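Local structure of malarial CLPB2 atpase/hsp101 protein (Plasmodium falciparum, 4IRF) at residues L44-F54 against D113-L121. The protein is a ClpA/ClpB-family AAA+ chaperone that probably couples ATP hydrolysis to protein unfolding and translocation in the parasitophorous vacuole, represented here by its N-terminal cargo-binding domain. Numbering follows the deposited sequence.
Sequences LAKSDYGSTLF and DVEHLLSGL
Leu-44 fits as a knob into a hole on the surface of helix 114-121, formed by Val-114, Leu-117, Leu-118 and Leu-121; its CD1 lies 3.6 Å from Val-114 CG1, the two side chains lying alongside one another and pointing opposite ways. Ser-47 then turns the chain between helices: its OG donates to Leu-44 O (2.7 Å) and, as N-cap, accepts from Gly-50 N. A chi1 of -171° swings the Tyr-49 ring away from its own backbone N and antiparallel alongside Val-114, CD1 3.6 Å from Val-114 CB. Its hydroxyl donates to Glu-115 OE2 over a very short 2.5 Å; the side chains meet at about a right angle, OE2 at the ring edge and the carboxylate turned 75° from the ring. At Gly-50 the backbones draw close, its CA 6.7 Å from Val-114 CA. Leu-53 CD1 lies 3.3 Å from Glu-115 OE2, and CD2 meets Leu-118 tip to tip; Phe-54 CZ rests 3.6 Å from Leu-118 CD1. Lys-148 of helix 138-151 grips the buried Glu-115 through OE1 and also pairs with Asp-113 OD2, as does Arg-15, probably balancing both acids beside the leucines. Within this helical Clp N-terminal domain, the axes of 48-54 and 114-121 cross at -72°, with Ile-19 of helix 14-29 against Val-114 and Leu-117, and helix 91-106 touching Leu-117 and Leu-121.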
loop_
_atom_site.group_PDB
_atom_site.type_symbol
_atom_site.label_atom_id
_atom_site.label_comp_id
_atom_site.label_asym_id
_atom_site.label_seq_id
_atom_site.Cartn_x
_atom_site.Cartn_y
_atom_site.Cartn_z
ATOM N N LEU A 44 3.237 0.630 3.866
ATOM C CA LEU A 44 3.883 -0.349 3.010
ATOM C C LEU A 44 5.330 0.093 2.803
ATOM O O LEU A 44 6.245 -0.706 3.028
ATOM C CB LEU A 44 3.101 -0.469 1.696
ATOM C CG LEU A 44 3.480 -1.658 0.821
ATOM C CD1 LEU A 44 2.277 -2.161 0.038
ATOM C CD2 LEU A 44 4.555 -1.201 -0.145
ATOM N N ALA A 45 5.508 1.380 2.491
ATOM C CA ALA A 45 6.853 1.939 2.224
ATOM C C ALA A 45 7.775 1.725 3.428
ATOM O O ALA A 45 8.973 1.476 3.267
ATOM C CB ALA A 45 6.760 3.382 1.858
ATOM N N LYS A 46 7.221 1.795 4.640
ATOM C CA LYS A 46 8.066 1.680 5.825
ATOM C C LYS A 46 8.212 0.266 6.386
ATOM O O LYS A 46 9.067 0.013 7.230
ATOM C CB LYS A 46 7.607 2.646 6.912
ATOM C CG LYS A 46 6.382 2.176 7.676
ATOM C CD LYS A 46 6.257 2.956 8.990
ATOM C CE LYS A 46 4.900 2.754 9.653
ATOM N NZ LYS A 46 4.787 3.695 10.821
ATOM N N SER A 47 7.401 -0.675 5.909
ATOM C CA SER A 47 7.520 -2.042 6.375
ATOM C C SER A 47 8.832 -2.703 5.955
ATOM O O SER A 47 9.503 -2.236 5.011
ATOM C CB SER A 47 6.379 -2.894 5.820
ATOM O OG SER A 47 6.489 -3.036 4.419
ATOM N N ASP A 48 9.167 -3.805 6.627
ATOM C CA ASP A 48 10.361 -4.581 6.263
ATOM C C ASP A 48 10.306 -5.020 4.805
ATOM O O ASP A 48 11.246 -4.801 4.030
ATOM C CB ASP A 48 10.496 -5.822 7.147
ATOM C CG ASP A 48 11.116 -5.520 8.509
ATOM O OD1 ASP A 48 11.620 -4.388 8.722
ATOM O OD2 ASP A 48 11.107 -6.433 9.365
ATOM N N TYR A 49 9.196 -5.646 4.426
ATOM C CA TYR A 49 9.113 -6.254 3.104
ATOM C C TYR A 49 8.925 -5.194 2.029
ATOM O O TYR A 49 9.545 -5.247 0.955
ATOM C CB TYR A 49 7.967 -7.259 3.076
ATOM C CG TYR A 49 7.924 -8.100 1.832
ATOM C CD1 TYR A 49 7.445 -7.592 0.639
ATOM C CD2 TYR A 49 8.372 -9.410 1.848
ATOM C CE1 TYR A 49 7.402 -8.351 -0.501
ATOM C CE2 TYR A 49 8.327 -10.188 0.702
ATOM C CZ TYR A 49 7.846 -9.648 -0.470
ATOM O OH TYR A 49 7.787 -10.404 -1.624
ATOM N N GLY A 50 8.024 -4.248 2.292
ATOM C CA GLY A 50 7.798 -3.166 1.365
ATOM C C GLY A 50 9.044 -2.334 1.086
ATOM O O GLY A 50 9.262 -1.914 -0.057
ATOM N N SER A 51 9.849 -2.070 2.115
ATOM C CA SER A 51 11.026 -1.211 1.918
ATOM C C SER A 51 12.074 -1.907 1.058
ATOM O O SER A 51 12.693 -1.302 0.190
ATOM C CB SER A 51 11.614 -0.763 3.261
ATOM O OG SER A 51 11.928 -1.868 4.092
ATOM N N THR A 52 12.262 -3.191 1.316
ATOM C CA THR A 52 13.118 -4.025 0.477
ATOM C C THR A 52 12.612 -4.099 -0.969
ATOM O O THR A 52 13.392 -4.029 -1.920
ATOM C CB THR A 52 13.179 -5.420 1.042
ATOM O OG1 THR A 52 13.672 -5.353 2.386
ATOM C CG2 THR A 52 14.071 -6.311 0.190
ATOM N N LEU A 53 11.296 -4.233 -1.138
ATOM C CA LEU A 53 10.728 -4.248 -2.476
ATOM C C LEU A 53 11.060 -3.000 -3.290
ATOM O O LEU A 53 11.476 -3.099 -4.454
ATOM C CB LEU A 53 9.201 -4.427 -2.403
ATOM C CG LEU A 53 8.666 -4.961 -3.732
ATOM C CD1 LEU A 53 8.664 -6.492 -3.716
ATOM C CD2 LEU A 53 7.293 -4.406 -4.033
ATOM N N PHE A 54 10.880 -1.827 -2.678
ATOM C CA PHE A 54 11.097 -0.569 -3.354
ATOM C C PHE A 54 12.580 -0.403 -3.677
ATOM O O PHE A 54 12.927 0.132 -4.729
ATOM C CB PHE A 54 10.628 0.595 -2.483
ATOM C CG PHE A 54 9.143 0.848 -2.551
ATOM C CD1 PHE A 54 8.506 1.024 -3.767
ATOM C CD2 PHE A 54 8.385 0.895 -1.391
ATOM C CE1 PHE A 54 7.115 1.249 -3.820
ATOM C CE2 PHE A 54 7.004 1.107 -1.447
ATOM C CZ PHE A 54 6.381 1.291 -2.658
ATOM N N ASP A 113 -0.155 -10.972 -1.100
ATOM C CA ASP A 113 1.125 -10.503 -0.566
ATOM C C ASP A 113 1.277 -9.006 -0.807
ATOM O O ASP A 113 0.416 -8.345 -1.390
ATOM C CB ASP A 113 2.290 -11.286 -1.225
ATOM C CG ASP A 113 3.526 -11.367 -0.334
ATOM O OD1 ASP A 113 3.734 -10.469 0.499
ATOM O OD2 ASP A 113 4.301 -12.339 -0.475
ATOM N N VAL A 114 2.402 -8.461 -0.369
ATOM C CA VAL A 114 2.657 -7.037 -0.500
ATOM C C VAL A 114 2.649 -6.520 -1.930
ATOM O O VAL A 114 2.180 -5.419 -2.171
ATOM C CB VAL A 114 3.986 -6.663 0.215
ATOM C CG1 VAL A 114 4.198 -5.180 0.201
ATOM C CG2 VAL A 114 3.935 -7.134 1.642
ATOM N N GLU A 115 3.169 -7.302 -2.886
ATOM C CA GLU A 115 3.171 -6.852 -4.278
ATOM C C GLU A 115 1.750 -6.714 -4.801
ATOM O O GLU A 115 1.482 -5.880 -5.668
ATOM C CB GLU A 115 3.881 -7.871 -5.170
ATOM C CG GLU A 115 5.391 -8.002 -4.888
ATOM C CD GLU A 115 5.732 -8.968 -3.759
ATOM O OE1 GLU A 115 4.850 -9.382 -2.966
ATOM O OE2 GLU A 115 6.941 -9.322 -3.659
ATOM N N HIS A 116 0.858 -7.573 -4.327
ATOM C CA HIS A 116 -0.535 -7.545 -4.790
ATOM C C HIS A 116 -1.255 -6.326 -4.219
ATOM O O HIS A 116 -2.015 -5.662 -4.922
ATOM C CB HIS A 116 -1.231 -8.850 -4.405
ATOM C CG HIS A 116 -0.500 -10.049 -4.931
ATOM N ND1 HIS A 116 0.045 -11.005 -4.104
ATOM C CD2 HIS A 116 -0.162 -10.398 -6.195
ATOM C CE1 HIS A 116 0.661 -11.918 -4.845
ATOM N NE2 HIS A 116 0.548 -11.572 -6.113
ATOM N N LEU A 117 -0.945 -6.010 -2.971
ATOM C CA LEU A 117 -1.430 -4.798 -2.336
ATOM C C LEU A 117 -0.876 -3.600 -3.084
ATOM O O LEU A 117 -1.610 -2.633 -3.383
ATOM C CB LEU A 117 -1.031 -4.800 -0.854
ATOM C CG LEU A 117 -1.540 -3.673 0.004
ATOM C CD1 LEU A 117 -3.070 -3.586 -0.039
ATOM C CD2 LEU A 117 -1.073 -3.926 1.409
ATOM N N LEU A 118 0.408 -3.666 -3.464
ATOM C CA LEU A 118 1.007 -2.578 -4.226
ATOM C C LEU A 118 0.228 -2.347 -5.530
ATOM O O LEU A 118 -0.092 -1.202 -5.888
ATOM C CB LEU A 118 2.512 -2.846 -4.480
ATOM C CG LEU A 118 3.267 -1.664 -5.095
ATOM C CD1 LEU A 118 3.661 -0.663 -4.042
ATOM C CD2 LEU A 118 4.486 -2.177 -5.844
ATOM N N SER A 119 -0.138 -3.434 -6.216
ATOM C CA SER A 119 -0.867 -3.316 -7.465
ATOM C C SER A 119 -2.230 -2.664 -7.213
ATOM O O SER A 119 -2.663 -1.767 -7.944
ATOM C CB SER A 119 -1.044 -4.708 -8.083
ATOM O OG SER A 119 -1.765 -4.594 -9.287
ATOM N N GLY A 120 -2.886 -3.090 -6.140
ATOM C CA GLY A 120 -4.173 -2.518 -5.776
ATOM C C GLY A 120 -4.104 -1.032 -5.463
ATOM O O GLY A 120 -4.938 -0.223 -5.926
ATOM N N LEU A 121 -3.074 -0.655 -4.721
ATOM C CA LEU A 121 -2.872 0.752 -4.371
ATOM C C LEU A 121 -2.682 1.655 -5.583
ATOM O O LEU A 121 -3.033 2.832 -5.572
ATOM C CB LEU A 121 -1.657 0.858 -3.455
ATOM C CG LEU A 121 -1.883 0.346 -2.057
ATOM C CD1 LEU A 121 -0.534 0.311 -1.336
ATOM C CD2 LEU A 121 -2.911 1.255 -1.300
#